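Local coordinates for tRNA (cytosine(72)-C(5))-methyltransferase (PDB 5ZVD), which uses S-adenosyl-L-methionine to methylate the C5 position of cytosine 72 in several tRNAs, which appears to raise their thermal stability slightly, at residues A[110-115]-A[146-151]. Numbering follows the deposited sequence.
Sequences PGVLKA and EMTEAT
Val-112 and Met-147 carry the packed part of this contact, their side chains crossing at about a right angle. Both methyls of the valine bear on one methylene: CG1 lies 3.8 Å from Met-147 CG, and CG2 of Val-112 lies 3.9 Å from the same carbon. The methionine reaches across because its CG stands anti to the backbone N (chi1 -177°), and its chain stays extended until it bends about the CG-SD bond (chi3 -64°), turning the terminal methyl. The sulfur, Met-147 SD, comes within 4.2 Å of Ala-115 CB, where a lone methyl suffices to meet it. A long, flexible, unbranched side chain suits a buried site with several neighbours, for Met-147 also touches Val-91 of strand 90-93 and Val-156 of strand 154-161, while Val-112 touches Ala-155. The compact, branched valine suits a strand whose inward face must pack against a helix end.

Toward solvent the contact thins. Thr-148, the first residue to leave helical geometry, offers its methyl CG2 to Val-112 CG1 at 4.4 Å, and turns its hydroxyl OG1 back to Tyr-144 O in a hydrogen bond at the helix end. Pro-110 and Thr-151, both exposed, meet through the proline ring and one carbonyl, CD of Pro-110 lying 3.6 Å from Thr-151 O; no hydrogen bond joins the two segments. Proline's rigid ring suits the short 3-10 turn leading into the strand. Leu-113 and Lys-114 point away, and both pair with Val-92 in a classic beta bulge, whose extra residue shifts the alternation, so that Val-112 and Ala-115, three positions apart, both face segment 146-151. The contact thus seats the end of short helix 144-147 and the following loop against edge strand 112-115 of the mixed beta-sheet, away from the S-adenosyl-L-methionine site, within the PUA domain.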
# COMPACT_ATOMS: atom_id res chain seq x y z
N PRO A 110 -7.66 -23.01 5.92
CA PRO A 110 -6.27 -22.80 6.37
C PRO A 110 -6.08 -21.53 7.19
O PRO A 110 -5.05 -21.38 7.85
CB PRO A 110 -5.48 -22.72 5.06
CG PRO A 110 -6.49 -22.40 4.01
CD PRO A 110 -7.75 -23.08 4.45
N GLY A 111 -7.06 -20.62 7.17
CA GLY A 111 -7.01 -19.42 7.97
C GLY A 111 -7.48 -19.63 9.40
O GLY A 111 -7.47 -18.70 10.21
N VAL A 112 -7.90 -20.85 9.72
CA VAL A 112 -8.45 -21.15 11.04
C VAL A 112 -7.40 -21.69 12.01
O VAL A 112 -6.88 -22.79 11.82
CB VAL A 112 -9.61 -22.17 10.95
CG1 VAL A 112 -10.04 -22.61 12.35
CG2 VAL A 112 -10.77 -21.57 10.19
N LEU A 113 -7.10 -20.91 13.04
CA LEU A 113 -6.11 -21.28 14.05
C LEU A 113 -6.67 -22.29 15.05
O LEU A 113 -6.05 -23.31 15.34
CB LEU A 113 -5.61 -20.03 14.77
CG LEU A 113 -4.56 -20.22 15.88
CD1 LEU A 113 -3.29 -20.82 15.31
CD2 LEU A 113 -4.28 -18.89 16.59
N LYS A 114 -7.85 -21.99 15.59
CA LYS A 114 -8.56 -22.88 16.50
C LYS A 114 -9.99 -22.38 16.65
O LYS A 114 -10.34 -21.34 16.10
CB LYS A 114 -7.85 -22.97 17.86
CG LYS A 114 -7.60 -21.62 18.51
CD LYS A 114 -6.56 -21.74 19.60
CE LYS A 114 -6.36 -20.41 20.29
NZ LYS A 114 -5.34 -20.50 21.37
N ALA A 115 -10.81 -23.11 17.40
CA ALA A 115 -12.22 -22.77 17.49
C ALA A 115 -12.94 -23.45 18.64
O ALA A 115 -12.45 -24.41 19.23
CB ALA A 115 -12.93 -23.11 16.17
N GLU A 146 -14.01 -30.54 10.77
CA GLU A 146 -13.57 -30.25 9.42
C GLU A 146 -12.89 -28.88 9.35
O GLU A 146 -11.99 -28.66 8.55
CB GLU A 146 -14.75 -30.30 8.44
CG GLU A 146 -14.33 -30.19 6.98
CD GLU A 146 -15.52 -30.04 6.05
OE1 GLU A 146 -16.67 -30.10 6.53
OE2 GLU A 146 -15.29 -29.86 4.83
N MET A 147 -13.33 -27.98 10.22
CA MET A 147 -12.80 -26.62 10.26
C MET A 147 -11.32 -26.59 10.68
O MET A 147 -10.53 -25.80 10.17
CB MET A 147 -13.64 -25.77 11.21
CG MET A 147 -13.25 -24.32 11.29
SD MET A 147 -14.47 -23.39 12.24
CE MET A 147 -15.92 -23.55 11.20
N THR A 148 -10.95 -27.47 11.61
CA THR A 148 -9.58 -27.52 12.11
C THR A 148 -8.76 -28.61 11.43
O THR A 148 -7.66 -28.92 11.89
CB THR A 148 -9.54 -27.74 13.63
OG1 THR A 148 -10.29 -28.92 13.96
CG2 THR A 148 -10.13 -26.55 14.37
N GLU A 149 -9.28 -29.20 10.36
CA GLU A 149 -8.57 -30.27 9.68
C GLU A 149 -8.43 -30.08 8.17
O GLU A 149 -7.43 -30.49 7.59
CB GLU A 149 -9.26 -31.60 9.95
CG GLU A 149 -9.21 -32.02 11.40
CD GLU A 149 -10.07 -33.23 11.68
OE1 GLU A 149 -10.67 -33.77 10.72
OE2 GLU A 149 -10.15 -33.64 12.85
N ALA A 150 -9.43 -29.45 7.55
CA ALA A 150 -9.41 -29.22 6.11
C ALA A 150 -8.17 -28.44 5.69
O ALA A 150 -7.56 -27.74 6.50
CB ALA A 150 -10.66 -28.49 5.67
N THR A 151 -7.79 -28.58 4.43
CA THR A 151 -6.66 -27.85 3.88
C THR A 151 -7.16 -26.74 2.96
O THR A 151 -6.43 -25.82 2.61
CB THR A 151 -5.69 -28.78 3.12
OG1 THR A 151 -6.45 -29.70 2.31
CG2 THR A 151 -4.85 -29.58 4.10